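Local coordinates for protein beta-L-arabinobiosidase (Bacteroides thetaiotaomicron, PDB 5MQR) that probably hydrolyses glycosidic bonds in plant pectin as a multidomain gut-bacterial glycosidase, with sialidase and beta-L-arabinobiosidase activities assigned to it, at residues I887-W892 with K908-E913; F916-G921 with A925-P930; P930-R935 with L998-G1003. One frame throughout, in Å; residues are numbered along the deposited sequence.

Contact 1 (I887-W892 with K908-E913); sequences IGYIPW and KEIMDE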
loop_
_atom_site.group_PDB
_atom_site.type_symbol
_atom_site.label_atom_id
_atom_site.label_comp_id
_atom_site.label_asym_id
_atom_site.label_seq_id
_atom_site.Cartn_x
_atom_site.Cartn_y
_atom_site.Cartn_z
ATOM N N ILE A 887 26.837 -25.012 -20.098
ATOM C CA ILE A 887 26.598 -24.433 -21.415
ATOM C C ILE A 887 25.454 -25.123 -22.151
ATOM O O ILE A 887 24.858 -24.525 -23.014
ATOM C CB ILE A 887 27.848 -24.359 -22.328
ATOM C CG1 ILE A 887 28.435 -25.745 -22.627
ATOM C CG2 ILE A 887 28.881 -23.429 -21.716
ATOM C CD1 ILE A 887 29.440 -25.749 -23.781
ATOM N N GLY A 888 25.142 -26.364 -21.794
ATOM C CA GLY A 888 23.998 -27.076 -22.372
ATOM C C GLY A 888 22.620 -26.503 -22.051
ATOM O O GLY A 888 21.624 -26.915 -22.667
ATOM N N TYR A 889 22.547 -25.597 -21.067
ATOM C CA TYR A 889 21.314 -24.897 -20.771
ATOM C C TYR A 889 21.148 -23.599 -21.552
ATOM O O TYR A 889 20.045 -23.092 -21.613
ATOM C CB TYR A 889 21.167 -24.639 -19.272
ATOM C CG TYR A 889 20.965 -25.901 -18.447
ATOM C CD1 TYR A 889 19.900 -26.781 -18.696
ATOM C CD2 TYR A 889 21.833 -26.208 -17.401
ATOM C CE1 TYR A 889 19.743 -27.937 -17.932
ATOM C CE2 TYR A 889 21.678 -27.351 -16.638
ATOM C CZ TYR A 889 20.651 -28.215 -16.904
ATOM O OH TYR A 889 20.548 -29.330 -16.111
ATOM N N ILE A 890 22.199 -23.116 -22.216
ATOM C CA ILE A 890 22.164 -21.836 -22.948
ATOM C C ILE A 890 21.112 -21.801 -24.068
ATOM O O ILE A 890 20.514 -20.770 -24.272
ATOM C CB ILE A 890 23.559 -21.429 -23.460
ATOM C CG1 ILE A 890 24.493 -21.160 -22.270
ATOM C CG2 ILE A 890 23.532 -20.141 -24.275
ATOM C CD1 ILE A 890 25.943 -20.946 -22.680
ATOM N N PRO A 891 20.819 -22.927 -24.747
ATOM C CA PRO A 891 19.706 -22.832 -25.695
ATOM C C PRO A 891 18.421 -22.191 -25.121
ATOM O O PRO A 891 17.772 -21.403 -25.828
ATOM C CB PRO A 891 19.466 -24.286 -26.095
ATOM C CG PRO A 891 20.821 -24.913 -25.961
ATOM C CD PRO A 891 21.363 -24.289 -24.700
ATOM N N TRP A 892 18.076 -22.509 -23.870
ATOM C CA TRP A 892 16.899 -21.918 -23.214
ATOM C C TRP A 892 17.045 -20.440 -22.805
ATOM O O TRP A 892 16.050 -19.763 -22.601
ATOM C CB TRP A 892 16.485 -22.722 -21.985
ATOM C CG TRP A 892 15.849 -23.983 -22.354
ATOM C CD1 TRP A 892 14.560 -24.161 -22.749
ATOM C CD2 TRP A 892 16.463 -25.261 -22.400
ATOM N NE1 TRP A 892 14.328 -25.466 -23.013
ATOM C CE2 TRP A 892 15.473 -26.176 -22.798
ATOM C CE3 TRP A 892 17.745 -25.732 -22.098
ATOM C CZ2 TRP A 892 15.720 -27.537 -22.937
ATOM C CZ3 TRP A 892 18.007 -27.099 -22.246
ATOM C CH2 TRP A 892 16.993 -27.981 -22.667
ATOM N N LYS A 908 16.484 -31.991 -15.228
ATOM C CA LYS A 908 16.558 -32.818 -14.026
ATOM C C LYS A 908 17.925 -32.730 -13.360
ATOM O O LYS A 908 18.025 -32.911 -12.151
ATOM C CB LYS A 908 16.213 -34.282 -14.319
ATOM C CG LYS A 908 14.751 -34.479 -14.650
ATOM C CD LYS A 908 14.360 -35.945 -14.773
ATOM C CE LYS A 908 12.848 -36.049 -14.955
ATOM N NZ LYS A 908 12.353 -37.459 -14.887
ATOM N N GLU A 909 18.960 -32.416 -14.138
ATOM C CA GLU A 909 20.319 -32.345 -13.606
ATOM C C GLU A 909 20.543 -31.170 -12.654
ATOM O O GLU A 909 21.512 -31.149 -11.919
ATOM C CB GLU A 909 21.342 -32.325 -14.739
ATOM C CG GLU A 909 21.251 -33.539 -15.645
ATOM C CD GLU A 909 21.345 -34.845 -14.863
ATOM O OE1 GLU A 909 22.417 -35.075 -14.262
ATOM O OE2 GLU A 909 20.347 -35.618 -14.834
ATOM N N ILE A 910 19.626 -30.221 -12.650
ATOM C CA ILE A 910 19.639 -29.136 -11.686
ATOM C C ILE A 910 19.464 -29.662 -10.247
ATOM O O ILE A 910 20.044 -29.099 -9.308
ATOM C CB ILE A 910 18.564 -28.083 -12.044
ATOM C CG1 ILE A 910 18.883 -27.413 -13.380
ATOM C CG2 ILE A 910 18.435 -27.007 -10.982
ATOM C CD1 ILE A 910 20.208 -26.684 -13.474
HETATM N N MSE A 911 18.710 -30.750 -10.083
HETATM C CA MSE A 911 18.372 -31.252 -8.745
HETATM C C MSE A 911 19.154 -32.475 -8.379
HETATM O O MSE A 911 18.872 -33.083 -7.365
HETATM C CB MSE A 911 16.885 -31.588 -8.713
HETATM C CG MSE A 911 16.045 -30.449 -9.300
HETATM SE SE MSE A 911 14.183 -31.052 -9.454
HETATM C CE MSE A 911 14.380 -32.061 -11.127
ATOM N N ASP A 912 20.152 -32.840 -9.172
ATOM C CA ASP A 912 20.924 -34.047 -8.944
ATOM C C ASP A 912 22.316 -33.662 -8.511
ATOM O O ASP A 912 23.004 -32.940 -9.208
ATOM C CB ASP A 912 20.979 -34.877 -10.222
ATOM C CG ASP A 912 21.511 -36.320 -9.996
ATOM O OD1 ASP A 912 22.173 -36.628 -8.973
ATOM O OD2 ASP A 912 21.272 -37.164 -10.894
ATOM N N GLU A 913 22.736 -34.189 -7.370
ATOM C CA GLU A 913 24.104 -34.002 -6.854
ATOM C C GLU A 913 25.187 -34.557 -7.763
ATOM O O GLU A 913 26.338 -34.177 -7.631
ATOM C CB GLU A 913 24.251 -34.698 -5.498
ATOM C CG GLU A 913 23.512 -33.988 -4.375
ATOM C CD GLU A 913 23.673 -34.681 -3.030
ATOM O OE1 GLU A 913 24.081 -35.880 -3.004
ATOM O OE2 GLU A 913 23.370 -34.006 -2.011
#

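Contact 2 (F916-G921 with A925-P930); sequences FSAPYG and AERRHP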
loop_
_atom_site.group_PDB
_atom_site.type_symbol
_atom_site.label_atom_id
_atom_site.label_comp_id
_atom_site.label_asym_id
_atom_site.label_seq_id
_atom_site.Cartn_x
_atom_site.Cartn_y
_atom_site.Cartn_z
ATOM N N PHE A 916 24.357 -30.998 -11.556
ATOM C CA PHE A 916 24.805 -29.642 -11.292
ATOM C C PHE A 916 24.584 -29.163 -9.859
ATOM O O PHE A 916 25.116 -28.119 -9.481
ATOM C CB PHE A 916 24.166 -28.678 -12.297
ATOM C CG PHE A 916 24.484 -29.020 -13.716
ATOM C CD1 PHE A 916 25.738 -28.728 -14.248
ATOM C CD2 PHE A 916 23.562 -29.683 -14.511
ATOM C CE1 PHE A 916 26.065 -29.078 -15.554
ATOM C CE2 PHE A 916 23.873 -30.028 -15.828
ATOM C CZ PHE A 916 25.125 -29.732 -16.348
ATOM N N SER A 917 23.818 -29.907 -9.063
ATOM C CA SER A 917 23.470 -29.449 -7.722
ATOM C C SER A 917 24.654 -29.607 -6.789
ATOM O O SER A 917 25.113 -30.729 -6.555
ATOM C CB SER A 917 22.297 -30.224 -7.159
ATOM O OG SER A 917 21.894 -29.616 -5.964
ATOM N N ALA A 918 25.158 -28.491 -6.270
ATOM C CA ALA A 918 26.279 -28.515 -5.305
ATOM C C ALA A 918 25.949 -27.706 -4.059
ATOM O O ALA A 918 24.979 -26.926 -4.079
ATOM C CB ALA A 918 27.552 -27.985 -5.956
ATOM N N PRO A 919 26.755 -27.870 -2.981
ATOM C CA PRO A 919 26.450 -27.116 -1.777
ATOM C C PRO A 919 26.394 -25.588 -1.932
ATOM O O PRO A 919 25.558 -24.969 -1.273
ATOM C CB PRO A 919 27.546 -27.560 -0.792
ATOM C CG PRO A 919 27.825 -28.962 -1.194
ATOM C CD PRO A 919 27.764 -28.909 -2.703
ATOM N N TYR A 920 27.206 -25.002 -2.810
ATOM C CA TYR A 920 27.153 -23.533 -3.028
ATOM C C TYR A 920 26.457 -23.043 -4.314
ATOM O O TYR A 920 26.523 -21.857 -4.635
ATOM C CB TYR A 920 28.543 -22.907 -2.801
ATOM C CG TYR A 920 28.850 -22.890 -1.324
ATOM C CD1 TYR A 920 29.350 -24.012 -0.678
ATOM C CD2 TYR A 920 28.562 -21.784 -0.566
ATOM C CE1 TYR A 920 29.579 -24.017 0.681
ATOM C CE2 TYR A 920 28.780 -21.771 0.794
ATOM C CZ TYR A 920 29.285 -22.881 1.422
ATOM O OH TYR A 920 29.509 -22.834 2.782
ATOM N N GLY A 921 25.723 -23.930 -4.986
ATOM C CA GLY A 921 24.942 -23.603 -6.189
ATOM C C GLY A 921 25.199 -24.549 -7.358
ATOM O O GLY A 921 25.270 -25.762 -7.185
ATOM N N ALA A 925 30.057 -28.028 -14.795
ATOM C CA ALA A 925 30.126 -29.337 -15.423
ATOM C C ALA A 925 29.534 -30.348 -14.471
ATOM O O ALA A 925 29.567 -30.170 -13.243
ATOM C CB ALA A 925 31.571 -29.705 -15.744
ATOM N N GLU A 926 28.966 -31.402 -15.023
ATOM C CA GLU A 926 28.303 -32.391 -14.190
ATOM C C GLU A 926 29.300 -33.021 -13.211
ATOM O O GLU A 926 30.391 -33.428 -13.594
ATOM C CB GLU A 926 27.604 -33.450 -15.051
ATOM C CG GLU A 926 28.538 -34.235 -15.968
ATOM C CD GLU A 926 27.824 -35.198 -16.866
ATOM O OE1 GLU A 926 26.700 -35.640 -16.536
ATOM O OE2 GLU A 926 28.419 -35.522 -17.913
ATOM N N ARG A 927 28.907 -33.115 -11.949
ATOM C CA ARG A 927 29.810 -33.589 -10.892
ATOM C C ARG A 927 30.252 -35.059 -11.050
ATOM O O ARG A 927 31.340 -35.428 -10.591
ATOM C CB ARG A 927 29.177 -33.338 -9.534
ATOM C CG ARG A 927 29.027 -31.848 -9.264
ATOM C CD ARG A 927 28.289 -31.578 -7.974
ATOM N NE ARG A 927 29.125 -31.836 -6.810
ATOM C CZ ARG A 927 28.679 -32.056 -5.569
ATOM N NH1 ARG A 927 27.374 -32.062 -5.277
ATOM N NH2 ARG A 927 29.555 -32.279 -4.599
ATOM N N ARG A 928 29.422 -35.874 -11.716
ATOM C CA ARG A 928 29.751 -37.280 -12.036
ATOM C C ARG A 928 30.877 -37.492 -13.041
ATOM O O ARG A 928 31.381 -38.608 -13.167
ATOM C CB ARG A 928 28.513 -38.020 -12.579
ATOM C CG ARG A 928 27.999 -37.538 -13.941
ATOM C CD ARG A 928 26.906 -38.463 -14.456
ATOM N NE ARG A 928 25.694 -38.361 -13.649
ATOM C CZ ARG A 928 24.783 -37.390 -13.750
ATOM N NH1 ARG A 928 24.909 -36.400 -14.636
ATOM N NH2 ARG A 928 23.718 -37.411 -12.962
ATOM N N HIS A 929 31.237 -36.467 -13.802
ATOM C CA HIS A 929 32.169 -36.676 -14.879
ATOM C C HIS A 929 33.593 -36.903 -14.339
ATOM O O HIS A 929 34.059 -36.143 -13.479
ATOM C CB HIS A 929 32.136 -35.538 -15.891
ATOM C CG HIS A 929 32.738 -35.915 -17.199
ATOM N ND1 HIS A 929 34.073 -35.756 -17.459
ATOM C CD2 HIS A 929 32.202 -36.488 -18.299
ATOM C CE1 HIS A 929 34.345 -36.208 -18.669
ATOM N NE2 HIS A 929 33.223 -36.653 -19.204
ATOM N N PRO A 930 34.280 -37.962 -14.829
ATOM C CA PRO A 930 35.610 -38.267 -14.284
ATOM C C PRO A 930 36.650 -37.156 -14.450
ATOM O O PRO A 930 37.601 -37.108 -13.687
ATOM C CB PRO A 930 36.049 -39.533 -15.064
ATOM C CG PRO A 930 34.798 -40.102 -15.668
ATOM C CD PRO A 930 33.844 -38.955 -15.839
#

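Contact 3 (P930-R935 with L998-G1003); sequences PEFRTR and LDEVTG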
loop_
_atom_site.group_PDB
_atom_site.type_symbol
_atom_site.label_atom_id
_atom_site.label_comp_id
_atom_site.label_asym_id
_atom_site.label_seq_id
_atom_site.Cartn_x
_atom_site.Cartn_y
_atom_site.Cartn_z
ATOM N N PRO A 930 34.280 -37.962 -14.829
ATOM C CA PRO A 930 35.610 -38.267 -14.284
ATOM C C PRO A 930 36.650 -37.156 -14.450
ATOM O O PRO A 930 37.601 -37.108 -13.687
ATOM C CB PRO A 930 36.049 -39.533 -15.064
ATOM C CG PRO A 930 34.798 -40.102 -15.668
ATOM C CD PRO A 930 33.844 -38.955 -15.839
ATOM N N GLU A 931 36.505 -36.313 -15.462
ATOM C CA GLU A 931 37.365 -35.136 -15.610
ATOM C C GLU A 931 36.928 -33.879 -14.829
ATOM O O GLU A 931 37.538 -32.802 -14.999
ATOM C CB GLU A 931 37.559 -34.796 -17.089
ATOM C CG GLU A 931 38.089 -35.947 -17.944
ATOM C CD GLU A 931 38.159 -35.579 -19.424
ATOM O OE1 GLU A 931 38.560 -34.427 -19.727
ATOM O OE2 GLU A 931 37.820 -36.439 -20.289
ATOM N N PHE A 932 35.911 -34.002 -13.969
ATOM C CA PHE A 932 35.432 -32.883 -13.138
ATOM C C PHE A 932 36.567 -32.348 -12.276
ATOM O O PHE A 932 37.129 -33.080 -11.484
ATOM C CB PHE A 932 34.253 -33.325 -12.246
ATOM C CG PHE A 932 33.655 -32.213 -11.416
ATOM C CD1 PHE A 932 34.151 -31.930 -10.143
ATOM C CD2 PHE A 932 32.593 -31.440 -11.903
ATOM C CE1 PHE A 932 33.600 -30.907 -9.379
ATOM C CE2 PHE A 932 32.040 -30.426 -11.129
ATOM C CZ PHE A 932 32.545 -30.153 -9.874
ATOM N N ARG A 933 36.884 -31.063 -12.454
ATOM C CA ARG A 933 37.916 -30.338 -11.696
ATOM C C ARG A 933 39.241 -31.087 -11.554
ATOM O O ARG A 933 39.778 -31.257 -10.465
ATOM C CB ARG A 933 37.368 -29.846 -10.353
ATOM C CG ARG A 933 36.262 -28.796 -10.522
ATOM C CD ARG A 933 35.906 -28.081 -9.219
ATOM N NE ARG A 933 37.033 -27.271 -8.747
ATOM C CZ ARG A 933 37.269 -26.926 -7.481
ATOM N NH1 ARG A 933 36.439 -27.271 -6.491
ATOM N NH2 ARG A 933 38.351 -26.206 -7.207
ATOM N N THR A 934 39.762 -31.500 -12.705
ATOM C CA THR A 934 41.048 -32.185 -12.796
ATOM C C THR A 934 42.143 -31.329 -13.431
ATOM O O THR A 934 43.229 -31.845 -13.678
ATOM C CB THR A 934 40.920 -33.492 -13.617
ATOM O OG1 THR A 934 40.301 -33.203 -14.882
ATOM C CG2 THR A 934 40.099 -34.552 -12.851
ATOM N N ARG A 935 41.895 -30.041 -13.682
ATOM C CA ARG A 935 42.886 -29.189 -14.363
ATOM C C ARG A 935 43.559 -28.149 -13.457
ATOM O O ARG A 935 44.056 -27.137 -13.942
ATOM C CB ARG A 935 42.243 -28.512 -15.557
ATOM C CG ARG A 935 41.898 -29.479 -16.669
ATOM C CD ARG A 935 40.811 -28.904 -17.567
ATOM N NE ARG A 935 40.347 -29.887 -18.529
ATOM C CZ ARG A 935 39.556 -30.920 -18.245
ATOM N NH1 ARG A 935 39.106 -31.131 -16.994
ATOM N NH2 ARG A 935 39.217 -31.757 -19.225
ATOM N N LEU A 998 34.212 -19.833 -7.619
ATOM C CA LEU A 998 34.338 -20.413 -6.277
ATOM C C LEU A 998 34.183 -21.929 -6.248
ATOM O O LEU A 998 33.615 -22.545 -7.158
ATOM C CB LEU A 998 33.295 -19.778 -5.339
ATOM C CG LEU A 998 31.845 -20.044 -5.754
ATOM C CD1 LEU A 998 31.036 -20.577 -4.588
ATOM C CD2 LEU A 998 31.148 -18.838 -6.370
ATOM N N ASP A 999 34.666 -22.502 -5.161
ATOM C CA ASP A 999 34.600 -23.926 -4.912
ATOM C C ASP A 999 33.150 -24.346 -4.629
ATOM O O ASP A 999 32.481 -23.752 -3.788
ATOM C CB ASP A 999 35.513 -24.274 -3.737
ATOM C CG ASP A 999 35.645 -25.758 -3.528
ATOM O OD1 ASP A 999 34.637 -26.417 -3.186
ATOM O OD2 ASP A 999 36.748 -26.279 -3.731
ATOM N N GLU A 1000 32.677 -25.353 -5.362
ATOM C CA GLU A 1000 31.275 -25.768 -5.322
ATOM C C GLU A 1000 30.852 -26.434 -4.006
ATOM O O GLU A 1000 29.669 -26.365 -3.622
ATOM C CB GLU A 1000 30.933 -26.684 -6.522
ATOM C CG GLU A 1000 31.374 -28.157 -6.424
ATOM C CD GLU A 1000 32.882 -28.420 -6.584
ATOM O OE1 GLU A 1000 33.650 -27.501 -6.984
ATOM O OE2 GLU A 1000 33.306 -29.583 -6.328
ATOM N N VAL A 1001 31.812 -27.091 -3.345
ATOM C CA VAL A 1001 31.592 -27.762 -2.045
ATOM C C VAL A 1001 31.847 -26.828 -0.848
ATOM O O VAL A 1001 31.091 -26.874 0.130
ATOM C CB VAL A 1001 32.481 -29.021 -1.898
ATOM C CG1 VAL A 1001 32.356 -29.677 -0.508
ATOM C CG2 VAL A 1001 32.158 -30.035 -2.988
ATOM N N THR A 1002 32.921 -26.030 -0.915
ATOM C CA THR A 1002 33.386 -25.265 0.254
ATOM C C THR A 1002 32.983 -23.840 0.241
ATOM O O THR A 1002 33.048 -23.220 1.260
ATOM C CB THR A 1002 34.913 -25.272 0.455
ATOM O OG1 THR A 1002 35.560 -24.549 -0.595
ATOM C CG2 THR A 1002 35.421 -26.680 0.486
ATOM N N GLY A 1003 32.606 -23.310 -0.908
ATOM C CA GLY A 1003 32.243 -21.904 -1.028
ATOM C C GLY A 1003 33.435 -20.957 -1.149
ATOM O O GLY A 1003 33.247 -19.750 -1.293
#

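Contact 1 (I887-W892 with K908-E913)
The hydroxyl of Tyr889 sits at the junction of the two segments: OH lies 3.4 Å from CB of Glu909 and 3.7 Å from the backbone N of Ile910, without a hydrogen bond to either. Its polar partner is the carbonyl of Ala906, just ahead of 908-913, so the phenol is anchored to the same turn of chain against which its outer end packs. With CG anti to its carbonyl carbon (chi1 -68°), Tyr889 projects toward 908-913 and meets it with the far end of the ring. Ile910 supplies the matching apolar surface. Its CD1 is 3.6 Å from Tyr889 CE2, approaching the ring obliquely, and its CG1 stands 4.0 Å from Tyr889 CZ; the isoleucine runs antiparallel alongside the ring's outer end. Glu909 crosses the tyrosine at about a right angle and touches it through CB alone. Its chain is bent at chi2 (-54°), which leads the carboxylate away to a salt bridge between OE1 and Arg928. The backbone on both sides is tightly turned, as the 3.1 Å bond from Trp892 N to Tyr889 O and the equally long one from Met911 N to Lys908 O indicate. Around the pair, Trp907 stacks on the Tyr889 ring and Phe871 meets it edge-to-face, while Ile910 also packs on Met958 of helix 948-964 and Val974 of helix 972-985. Tyr889 and Ile910 thus pack inside the helical glycosidase domain, while other residues of 908-913 reach its surface. Chemically, the contact works by division of labour: no hydrogen bond or salt bridge crosses it, the touching is van der Waals, the phenol oxygen included, and the buried phenol and the Glu909 carboxylate each find a polar partner beyond the two segments.

Contact 2 (F916-G921 with A925-P930)
Phe916 opens the contact by placing CE1 3.8 Å from both C of Ala925 and N of Glu926, so that the ring packs obliquely on the peptide bond joining them. The side chain sets out away from 925-930, and the ring returns to that chain only through its outer atoms; the Tyr889 ring also meets it, with the planes inclined. Ser917 contributes its carbonyl: Arg927 NH1 donates to Ser917 O at 2.9 Å. The N-H...O angle of 144° marks a moderately bent bond, but the donor lies in the carbonyl plane, on a lone pair, with a C=O...N angle of 142°. CD of Arg927 already lies 3.6 Å from Ser917 O, and the turn at chi3 (75°) then brings the guanidinium round to it. Ala918 follows with its methyl over one face of the guanidinium, offset toward the rim, CB standing 4.1 Å from Arg927 NH1. Pro919 adds CD, at an equal distance from that nitrogen. From Ala918 to Gly921 the chain makes a type I turn, closed by Ala918 N to Gly921 O at 2.9 Å and Gly921 N to Ala918 O at 3.2 Å; the backbone angles of Gly921 would jam a CB against the preceding carbonyl. The second segment has its own type I turn, Glu926 to His929, within which Arg928 NH1 bridges back to Glu926 OE1 at 2.7 Å in the guanidinium plane. Arg884 and Glu909 extend this charged cluster. The reciprocal pair of backbone bonds defines a tight beta hairpin with a two-residue loop, strands 917-918 and 921-922, whose outgoing chain doubles back, and Arg927 bonds to the carbonyl of Ser917 in the first strand.

Contact 3 (P930-R935 with L998-G1003)
One arginine nitrogen serves two carboxylates here: Arg933 NH1 donates to Glu1000 OE1 at 2.8 Å and to Asp999 OD2 at 2.9 Å, both as salt bridges. The bond to Asp999 is nearly straight (170°) and lies close to the guanidinium plane, yet it reaches OD2 from above the carboxylate, 76° out of its plane. Glu1000 is met differently, on the syn side of OE1 through a more bent bond. Both carboxylates stand almost perpendicular to the guanidinium. Arg933 has left-handed backbone angles, and its chain turns at chi3 (66°) to deliver NH1 between the acids. Glu1000 also engages Phe932: OE2 sits 3.3 Å from CE1, at the ring's edge near its plane, where aromatic C-H groups present their positive side. CG of Arg933 rests over one face of the same ring. Replacing Arg933 by a methionine would remove the guanidinium and is likely to leave Asp999 and Glu1000 as neighbouring acids without their shared countercharge, loosely tied to 930-935. Asp999 is held from its other oxygen, since OD1 accepts from Val1001 N and from Thr1002 N, each at 2.9 Å. Within 930-935, Thr934 OG1 and Arg935 NH1 both donate to Glu931 O, which braces that loop's bend. Asp999 heads an Asx turn through OD1 and Val1001 N, widened to an Asx motif by Thr1002 N, and the Arg933-Asp999-Glu1000 salt-bridge network joins it to the loop before helix 948-964.

Followed from the N terminus, the three contacts come in series, and none nests in or crosses another. Contact 1 closes a 15-residue excursion that includes helix 901-904. Contact 2 comes next and closes only three residues, at the end of the 917-922 hairpin. Contact 3 begins at Pro930, where contact 2 ends, and spans 62 residues, helices 948-964 and 972-985 among them. Contacts 1 and 2, with centres about 10 Å apart, are also joined by a probable Glu909 O to Phe916 N bond. Contacts 2 and 3 lie nearer, about 8 Å between centres, where Tyr920 N probably bonds Glu1000 O. Together they join a series of loops of the helical glycosidase domain that border the 917-922 hairpin.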